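Local structure of beta-N-acetylhexosaminidase (5BU9) at residues T78-Q86 / F93-Q102; I286-I295 / F322-V333. The protein probably hydrolyses terminal non-reducing N-acetyl-D-hexosamine residues from N-acetyl-beta-D-hexosaminides, as a member of glycoside hydrolase family 3. One frame throughout, in Å; residues are numbered along the deposited sequence.

Contact 1: residues T78-Q86 / F93-Q102; sequences TDQEGGNVQ and FSDIPTALDQ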
loop_
_atom_site.group_PDB
_atom_site.type_symbol
_atom_site.label_atom_id
_atom_site.label_comp_id
_atom_site.label_asym_id
_atom_site.label_seq_id
_atom_site.Cartn_x
_atom_site.Cartn_y
_atom_site.Cartn_z
ATOM N N THR A 78 1.934 7.660 -3.209
ATOM C CA THR A 78 1.046 8.486 -2.390
ATOM C C THR A 78 -0.350 7.856 -2.433
ATOM O O THR A 78 -0.566 6.851 -3.113
ATOM C CB THR A 78 1.012 9.983 -2.841
ATOM O OG1 THR A 78 0.252 10.738 -1.900
ATOM C CG2 THR A 78 0.361 10.136 -4.188
ATOM N N ASP A 79 -1.273 8.426 -1.673
ATOM C CA ASP A 79 -2.683 8.019 -1.682
ATOM C C ASP A 79 -3.505 8.872 -2.627
ATOM O O ASP A 79 -4.057 9.902 -2.182
ATOM C CB ASP A 79 -3.316 8.154 -0.284
ATOM C CG ASP A 79 -3.088 6.934 0.607
ATOM O OD1 ASP A 79 -2.509 5.913 0.152
ATOM O OD2 ASP A 79 -3.508 7.008 1.783
ATOM N N GLN A 80 -3.626 8.462 -3.898
ATOM C CA GLN A 80 -4.390 9.273 -4.855
ATOM C C GLN A 80 -5.586 8.452 -5.355
ATOM O O GLN A 80 -5.620 8.037 -6.494
ATOM C CB GLN A 80 -3.501 9.750 -6.018
ATOM C CG GLN A 80 -4.074 10.947 -6.835
ATOM C CD GLN A 80 -3.805 12.324 -6.201
ATOM O OE1 GLN A 80 -3.676 12.435 -4.993
ATOM N NE2 GLN A 80 -3.699 13.369 -7.029
ATOM N N GLU A 81 -6.558 8.204 -4.483
ATOM C CA GLU A 81 -7.762 7.443 -4.858
ATOM C C GLU A 81 -8.759 8.328 -5.565
ATOM O O GLU A 81 -9.426 7.891 -6.502
ATOM C CB GLU A 81 -8.458 6.821 -3.629
ATOM C CG GLU A 81 -7.617 5.821 -2.819
ATOM C CD GLU A 81 -8.263 5.469 -1.483
ATOM O OE1 GLU A 81 -9.504 5.532 -1.347
ATOM O OE2 GLU A 81 -7.521 5.163 -0.540
ATOM N N GLY A 82 -8.859 9.573 -5.092
ATOM C CA GLY A 82 -9.954 10.459 -5.454
ATOM C C GLY A 82 -10.915 10.742 -4.300
ATOM O O GLY A 82 -10.951 9.995 -3.306
ATOM N N GLY A 83 -11.668 11.839 -4.420
ATOM C CA GLY A 83 -12.701 12.166 -3.455
ATOM C C GLY A 83 -12.148 12.502 -2.074
ATOM O O GLY A 83 -11.372 13.443 -1.912
ATOM N N ASN A 84 -12.550 11.736 -1.072
ATOM C CA ASN A 84 -12.092 11.962 0.300
ATOM C C ASN A 84 -10.639 11.528 0.513
ATOM O O ASN A 84 -10.070 11.803 1.561
ATOM C CB ASN A 84 -13.016 11.230 1.284
ATOM C CG ASN A 84 -14.390 11.894 1.375
ATOM O OD1 ASN A 84 -14.492 13.092 1.576
ATOM N ND2 ASN A 84 -15.440 11.118 1.198
ATOM N N VAL A 85 -10.036 10.852 -0.463
ATOM C CA VAL A 85 -8.628 10.446 -0.327
ATOM C C VAL A 85 -7.835 10.873 -1.569
ATOM O O VAL A 85 -7.687 10.126 -2.548
ATOM C CB VAL A 85 -8.477 8.915 -0.080
ATOM C CG1 VAL A 85 -6.985 8.536 0.073
ATOM C CG2 VAL A 85 -9.255 8.463 1.186
ATOM N N GLN A 86 -7.345 12.099 -1.534
ATOM C CA GLN A 86 -6.530 12.607 -2.627
ATOM C C GLN A 86 -5.438 13.450 -1.988
ATOM O O GLN A 86 -5.678 14.599 -1.615
ATOM C CB GLN A 86 -7.366 13.426 -3.637
ATOM C CG GLN A 86 -6.546 13.848 -4.891
ATOM C CD GLN A 86 -7.312 14.708 -5.870
ATOM O OE1 GLN A 86 -8.537 14.615 -5.971
ATOM N NE2 GLN A 86 -6.588 15.557 -6.613
ATOM N N PHE A 93 -3.114 19.470 -10.815
ATOM C CA PHE A 93 -3.821 18.250 -10.409
ATOM C C PHE A 93 -5.318 18.376 -10.641
ATOM O O PHE A 93 -5.928 19.396 -10.268
ATOM C CB PHE A 93 -3.573 17.934 -8.928
ATOM C CG PHE A 93 -2.199 17.380 -8.634
ATOM C CD1 PHE A 93 -1.834 16.115 -9.076
ATOM C CD2 PHE A 93 -1.288 18.110 -7.877
ATOM C CE1 PHE A 93 -0.559 15.595 -8.806
ATOM C CE2 PHE A 93 -0.017 17.598 -7.586
ATOM C CZ PHE A 93 0.344 16.336 -8.060
ATOM N N SER A 94 -5.913 17.352 -11.247
ATOM C CA SER A 94 -7.375 17.241 -11.339
ATOM C C SER A 94 -8.027 17.177 -9.955
ATOM O O SER A 94 -7.377 16.801 -8.982
ATOM C CB SER A 94 -7.759 16.000 -12.135
ATOM O OG SER A 94 -7.157 16.073 -13.409
ATOM N N ASP A 95 -9.296 17.568 -9.855
ATOM C CA ASP A 95 -10.085 17.240 -8.668
ATOM C C ASP A 95 -10.761 15.918 -8.996
ATOM O O ASP A 95 -11.757 15.882 -9.713
ATOM C CB ASP A 95 -11.110 18.334 -8.305
ATOM C CG ASP A 95 -10.452 19.631 -7.784
ATOM O OD1 ASP A 95 -9.569 19.551 -6.893
ATOM O OD2 ASP A 95 -10.819 20.737 -8.260
ATOM N N ILE A 96 -10.191 14.840 -8.466
ATOM C CA ILE A 96 -10.612 13.486 -8.760
ATOM C C ILE A 96 -11.857 13.139 -7.945
ATOM O O ILE A 96 -11.863 13.328 -6.752
ATOM C CB ILE A 96 -9.481 12.516 -8.461
ATOM C CG1 ILE A 96 -8.196 12.970 -9.167
ATOM C CG2 ILE A 96 -9.860 11.136 -8.911
ATOM C CD1 ILE A 96 -6.948 12.126 -8.787
ATOM N N PRO A 97 -12.917 12.631 -8.602
ATOM C CA PRO A 97 -14.150 12.248 -7.896
ATOM C C PRO A 97 -13.946 11.055 -6.950
ATOM O O PRO A 97 -12.906 10.405 -7.023
ATOM C CB PRO A 97 -15.123 11.894 -9.041
ATOM C CG PRO A 97 -14.299 11.813 -10.282
ATOM C CD PRO A 97 -13.080 12.612 -10.065
ATOM N N THR A 98 -14.906 10.804 -6.055
ATOM C CA THR A 98 -14.879 9.637 -5.171
ATOM C C THR A 98 -14.854 8.403 -6.063
ATOM O O THR A 98 -15.327 8.471 -7.201
ATOM C CB THR A 98 -16.120 9.573 -4.238
ATOM O OG1 THR A 98 -17.310 9.448 -5.032
ATOM C CG2 THR A 98 -16.238 10.824 -3.385
ATOM N N ALA A 99 -14.292 7.299 -5.564
ATOM C CA ALA A 99 -14.330 6.036 -6.288
ATOM C C ALA A 99 -15.777 5.646 -6.564
ATOM O O ALA A 99 -16.069 4.983 -7.563
ATOM C CB ALA A 99 -13.611 4.919 -5.503
ATOM N N LEU A 100 -16.695 6.058 -5.688
ATOM C CA LEU A 100 -18.097 5.670 -5.878
ATOM C C LEU A 100 -18.613 6.329 -7.151
ATOM O O LEU A 100 -19.224 5.658 -7.999
ATOM C CB LEU A 100 -18.964 6.048 -4.672
ATOM C CG LEU A 100 -20.452 5.727 -4.832
ATOM C CD1 LEU A 100 -20.678 4.255 -5.170
ATOM C CD2 LEU A 100 -21.234 6.121 -3.589
ATOM N N ASP A 101 -18.350 7.632 -7.289
ATOM C CA ASP A 101 -18.649 8.359 -8.538
ATOM C C ASP A 101 -17.921 7.724 -9.727
ATOM O O ASP A 101 -18.516 7.525 -10.779
ATOM C CB ASP A 101 -18.260 9.831 -8.425
ATOM C CG ASP A 101 -19.243 10.637 -7.602
ATOM O OD1 ASP A 101 -20.333 10.130 -7.279
ATOM O OD2 ASP A 101 -18.924 11.791 -7.280
ATOM N N GLN A 102 -16.645 7.371 -9.544
ATOM C CA GLN A 102 -15.892 6.704 -10.608
ATOM C C GLN A 102 -16.596 5.404 -11.029
ATOM O O GLN A 102 -16.602 5.043 -12.205
ATOM C CB GLN A 102 -14.455 6.421 -10.164
ATOM C CG GLN A 102 -13.568 7.658 -9.982
ATOM C CD GLN A 102 -12.214 7.315 -9.371
ATOM O OE1 GLN A 102 -11.562 6.336 -9.760
ATOM N NE2 GLN A 102 -11.798 8.100 -8.390
HETATM O O HOH W 1 -10.190 5.232 -7.331
HETATM O O HOH W 2 -12.381 7.559 -3.388
#

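Contact 2: residues I286-I295 / F322-V333; sequences ILAIEAGTDI and FAAIVDDAARRV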
loop_
_atom_site.group_PDB
_atom_site.type_symbol
_atom_site.label_atom_id
_atom_site.label_comp_id
_atom_site.label_asym_id
_atom_site.label_seq_id
_atom_site.Cartn_x
_atom_site.Cartn_y
_atom_site.Cartn_z
ATOM N N ILE A 286 8.310 -7.336 12.006
ATOM C CA ILE A 286 8.738 -8.725 11.985
ATOM C C ILE A 286 7.554 -9.638 11.659
ATOM O O ILE A 286 7.674 -10.512 10.789
ATOM C CB ILE A 286 9.410 -9.111 13.307
ATOM C CG1 ILE A 286 10.809 -8.493 13.357
ATOM C CG2 ILE A 286 9.536 -10.639 13.421
ATOM C CD1 ILE A 286 11.412 -8.478 14.739
ATOM N N LEU A 287 6.412 -9.427 12.323
ATOM C CA LEU A 287 5.240 -10.260 12.061
ATOM C C LEU A 287 4.732 -10.082 10.622
ATOM O O LEU A 287 4.337 -11.060 9.987
ATOM C CB LEU A 287 4.112 -9.964 13.056
ATOM C CG LEU A 287 4.376 -10.363 14.524
ATOM C CD1 LEU A 287 3.306 -9.781 15.379
ATOM C CD2 LEU A 287 4.420 -11.854 14.743
ATOM N N ALA A 288 4.729 -8.851 10.112
ATOM C CA ALA A 288 4.286 -8.607 8.734
ATOM C C ALA A 288 5.153 -9.427 7.748
ATOM O O ALA A 288 4.647 -10.182 6.922
ATOM C CB ALA A 288 4.356 -7.086 8.421
ATOM N N ILE A 289 6.465 -9.274 7.869
ATOM C CA ILE A 289 7.411 -9.949 7.020
ATOM C C ILE A 289 7.263 -11.482 7.138
ATOM O O ILE A 289 7.180 -12.189 6.132
ATOM C CB ILE A 289 8.814 -9.465 7.359
ATOM C CG1 ILE A 289 8.951 -8.023 6.919
ATOM C CG2 ILE A 289 9.891 -10.348 6.672
ATOM C CD1 ILE A 289 10.232 -7.360 7.422
ATOM N N GLU A 290 7.159 -11.999 8.356
ATOM C CA GLU A 290 7.009 -13.448 8.513
ATOM C C GLU A 290 5.747 -13.970 7.854
ATOM O O GLU A 290 5.722 -15.118 7.409
ATOM C CB GLU A 290 7.003 -13.864 9.998
ATOM C CG GLU A 290 8.349 -13.725 10.669
ATOM C CD GLU A 290 8.331 -14.168 12.137
ATOM O OE1 GLU A 290 7.283 -14.031 12.810
ATOM O OE2 GLU A 290 9.363 -14.674 12.615
ATOM N N ALA A 291 4.690 -13.151 7.814
ATOM C CA ALA A 291 3.425 -13.528 7.151
ATOM C C ALA A 291 3.551 -13.592 5.624
ATOM O O ALA A 291 2.757 -14.260 4.960
ATOM C CB ALA A 291 2.303 -12.548 7.531
ATOM N N GLY A 292 4.521 -12.870 5.072
ATOM C CA GLY A 292 4.792 -12.907 3.640
ATOM C C GLY A 292 4.759 -11.495 3.059
ATOM O O GLY A 292 4.630 -11.332 1.863
ATOM N N THR A 293 4.832 -10.476 3.916
ATOM C CA THR A 293 4.879 -9.083 3.490
ATOM C C THR A 293 6.216 -8.692 2.854
ATOM O O THR A 293 7.281 -9.042 3.376
ATOM C CB THR A 293 4.670 -8.159 4.680
ATOM O OG1 THR A 293 3.365 -8.371 5.209
ATOM C CG2 THR A 293 4.836 -6.703 4.276
ATOM N N ASP A 294 6.179 -7.934 1.765
ATOM C CA ASP A 294 7.422 -7.388 1.168
ATOM C C ASP A 294 7.698 -5.924 1.506
ATOM O O ASP A 294 8.851 -5.486 1.578
ATOM C CB ASP A 294 7.372 -7.566 -0.344
ATOM C CG ASP A 294 6.928 -8.986 -0.740
ATOM O OD1 ASP A 294 7.539 -9.985 -0.265
ATOM O OD2 ASP A 294 5.934 -9.104 -1.480
ATOM N N ILE A 295 6.657 -5.143 1.741
ATOM C CA ILE A 295 6.912 -3.754 2.129
ATOM C C ILE A 295 6.057 -3.355 3.344
ATOM O O ILE A 295 4.828 -3.449 3.316
ATOM C CB ILE A 295 6.681 -2.778 0.936
ATOM C CG1 ILE A 295 7.677 -3.042 -0.203
ATOM C CG2 ILE A 295 6.730 -1.305 1.425
ATOM C CD1 ILE A 295 7.445 -2.146 -1.479
ATOM N N PHE A 322 14.338 -16.449 9.237
ATOM C CA PHE A 322 13.843 -15.100 8.990
ATOM C C PHE A 322 14.717 -14.412 7.930
ATOM O O PHE A 322 14.220 -13.670 7.097
ATOM C CB PHE A 322 13.827 -14.294 10.299
ATOM C CG PHE A 322 13.239 -12.909 10.157
ATOM C CD1 PHE A 322 11.864 -12.731 10.051
ATOM C CD2 PHE A 322 14.058 -11.789 10.117
ATOM C CE1 PHE A 322 11.315 -11.449 9.920
ATOM C CE2 PHE A 322 13.518 -10.519 9.980
ATOM C CZ PHE A 322 12.150 -10.352 9.856
ATOM N N ALA A 323 16.024 -14.644 7.987
ATOM C CA ALA A 323 16.949 -14.143 6.964
ATOM C C ALA A 323 16.524 -14.597 5.569
ATOM O O ALA A 323 16.582 -13.800 4.632
ATOM C CB ALA A 323 18.418 -14.603 7.252
ATOM N N ALA A 324 16.102 -15.857 5.431
ATOM C CA ALA A 324 15.745 -16.387 4.121
ATOM C C ALA A 324 14.445 -15.732 3.666
ATOM O O ALA A 324 14.286 -15.396 2.489
ATOM C CB ALA A 324 15.629 -17.935 4.142
ATOM N N ILE A 325 13.542 -15.498 4.609
ATOM C CA ILE A 325 12.291 -14.805 4.317
ATOM C C ILE A 325 12.544 -13.363 3.848
ATOM O O ILE A 325 11.982 -12.908 2.841
ATOM C CB ILE A 325 11.349 -14.860 5.537
ATOM C CG1 ILE A 325 10.818 -16.308 5.698
ATOM C CG2 ILE A 325 10.190 -13.823 5.394
ATOM C CD1 ILE A 325 10.058 -16.555 7.021
ATOM N N VAL A 326 13.394 -12.658 4.576
ATOM C CA VAL A 326 13.849 -11.327 4.188
ATOM C C VAL A 326 14.435 -11.314 2.783
ATOM O O VAL A 326 14.090 -10.459 1.985
ATOM C CB VAL A 326 14.871 -10.803 5.199
ATOM C CG1 VAL A 326 15.664 -9.646 4.629
ATOM C CG2 VAL A 326 14.137 -10.368 6.478
ATOM N N ASP A 327 15.292 -12.277 2.457
ATOM C CA ASP A 327 15.921 -12.293 1.128
ATOM C C ASP A 327 14.916 -12.487 -0.013
ATOM O O ASP A 327 15.077 -11.897 -1.085
ATOM C CB ASP A 327 17.009 -13.372 1.041
ATOM C CG ASP A 327 18.322 -12.922 1.686
ATOM O OD1 ASP A 327 18.422 -11.722 1.992
ATOM O OD2 ASP A 327 19.249 -13.744 1.903
ATOM N N ASP A 328 13.885 -13.300 0.210
ATOM C CA ASP A 328 12.844 -13.505 -0.806
ATOM C C ASP A 328 12.038 -12.229 -1.037
ATOM O O ASP A 328 11.619 -11.900 -2.160
ATOM C CB ASP A 328 11.875 -14.619 -0.383
ATOM C CG ASP A 328 12.489 -16.018 -0.463
ATOM O OD1 ASP A 328 13.617 -16.168 -0.975
ATOM O OD2 ASP A 328 11.826 -16.977 -0.009
ATOM N N ALA A 329 11.767 -11.544 0.066
ATOM C CA ALA A 329 10.991 -10.327 0.031
ATOM C C ALA A 329 11.746 -9.258 -0.783
ATOM O O ALA A 329 11.174 -8.627 -1.666
ATOM C CB ALA A 329 10.708 -9.841 1.459
ATOM N N ALA A 330 13.042 -9.098 -0.509
ATOM C CA ALA A 330 13.838 -8.077 -1.182
ATOM C C ALA A 330 13.909 -8.365 -2.667
ATOM O O ALA A 330 13.896 -7.447 -3.486
ATOM C CB ALA A 330 15.221 -7.998 -0.586
ATOM N N ARG A 331 13.919 -9.651 -3.020
ATOM C CA ARG A 331 13.971 -10.035 -4.429
ATOM C C ARG A 331 12.672 -9.620 -5.137
ATOM O O ARG A 331 12.738 -9.188 -6.275
ATOM C CB ARG A 331 14.216 -11.549 -4.577
ATOM C CG ARG A 331 15.252 -11.928 -5.594
ATOM C CD ARG A 331 15.570 -13.442 -5.585
ATOM N NE ARG A 331 16.311 -13.815 -4.390
ATOM C CZ ARG A 331 15.871 -14.657 -3.468
ATOM N NH1 ARG A 331 14.682 -15.240 -3.630
ATOM N NH2 ARG A 331 16.631 -14.936 -2.399
ATOM N N ARG A 332 11.508 -9.739 -4.482
ATOM C CA ARG A 332 10.246 -9.284 -5.107
ATOM C C ARG A 332 10.249 -7.794 -5.300
ATOM O O ARG A 332 9.773 -7.285 -6.320
ATOM C CB ARG A 332 9.018 -9.660 -4.285
ATOM C CG ARG A 332 8.888 -11.176 -4.113
ATOM C CD ARG A 332 7.652 -11.592 -3.364
ATOM N NE ARG A 332 7.779 -12.975 -2.949
ATOM C CZ ARG A 332 7.999 -13.383 -1.705
ATOM N NH1 ARG A 332 8.057 -12.504 -0.712
ATOM N NH2 ARG A 332 8.119 -14.687 -1.444
ATOM N N VAL A 333 10.776 -7.095 -4.304
ATOM C CA VAL A 333 10.811 -5.653 -4.369
ATOM C C VAL A 333 11.757 -5.183 -5.488
ATOM O O VAL A 333 11.364 -4.344 -6.298
ATOM C CB VAL A 333 11.189 -5.058 -3.035
ATOM C CG1 VAL A 333 11.374 -3.534 -3.179
ATOM C CG2 VAL A 333 10.108 -5.398 -1.991
#

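Contact 1: residues T78-Q86 / F93-Q102
Q86 grips the backbone of S94 to I96 with both ends of its amide. NE2 gives a hydrogen bond to S94 O at 2.8 Å, with S94 O lying close to the amide plane, while OE1 accepts from I96 N at 3.0 Å, that donor tilted 28° from the carbonyl plane. CG sits anti to the backbone N (chi1 -174°) and the chain runs straight on, which carries the amide across to the loop; NE2 also reaches L88 O. With an alanine here, I96 N and S94 O would probably lose their mates and the 93-97 loop would be likely to drift from the hairpin. Further along, G83 N bonds to I96 O (2.8 Å), and Q102 NE2 divides its hydrogens between E81 O (3.0 Å) and P97 O, both in its own amide plane. Two waters add bridges, one from E81 O to Q102 OE1, the other from G82 O to A99 N.

Packing centres on I96: CG2 rests on G82 CA at 3.5 Å, and CD1 meets CG of Q80 at 3.7 Å. G82 passes so near P97 O and I96 that a side chain would clash. The type II' turn from G82 to V85, with a classic beta bulge where E81 and G82 both face V85, makes this a bulged beta-hairpin formed by the end of strand 75-82 and strand 85-86 in the TIM-barrel domain, braced by the loop that leads into helix 99-102.

Contact 2: residues I286-I295 / F322-V333
F322 turns one edge of its ring to helix 286-291: CD1 meets CG of E290 at 3.7 Å, near the ring plane, and I286 O also lies at that edge. CG2 of I289 comes obliquely to CE1 of F322, also 3.7 Å away. CG of F322 stands anti to the backbone N (chi1 -176°), which swings the ring across to the neighbouring helix, where V312 and K315 of helix 305-318 also touch it.

The second flat group is the guanidinium of R332. D328 O lies over one face, off-centre, 3.8 Å from the plane, and D294 OD1 sits at the edge in plane. There R332 NH1 makes a salt bridge to D294 OD1 at 2.6 Å, meeting the carboxylate on its syn side, although the two planes are turned 45° from each other. D294 is buried, and its OD2 is held by R256 in a second salt bridge and by V265 N; the carboxylate thus lies between two arginines, and its buried negative charge is probably balanced by them.

Apolar packing joins CG2 of I289 to CG2 of I325 at 3.7 Å and CG2 of V333 to CG1 of I295 at 3.8 Å, while the methyl of A329 packs against D294 OD1. The axes of 286-291 and 322-333 cross at 74°, 9.7 Å apart at their closest. G292 ends its helix in a Schellman motif with positive phi, from which the chain turns past A329 toward strand 296-298: a helix-to-strand connection of the TIM-barrel domain, covered by the C-terminal helix 320-336.

In the fold
Contact 1 and contact 2 lie on opposite sides of the chain's centre, their own centres 31 Å apart and their nearest atoms about 11 Å apart, so neither touches the other. They follow in series along the chain and belong to the same family 3 N-terminal domain. Contact 1 extends strand 75-82 into a hairpin where a bound glycerol, probably from the crystallisation liquor, may mark a pocket: the side chain of E81 lies about 4 Å from it, and D79 bonds to it. K184 and R154 pair with E81 nearby. Contact 2 joins helices 281-291 and 320-336 beside strand 296-298, which pairs with strand 15-20; from there the sheet runs through 39-43 to 75-82.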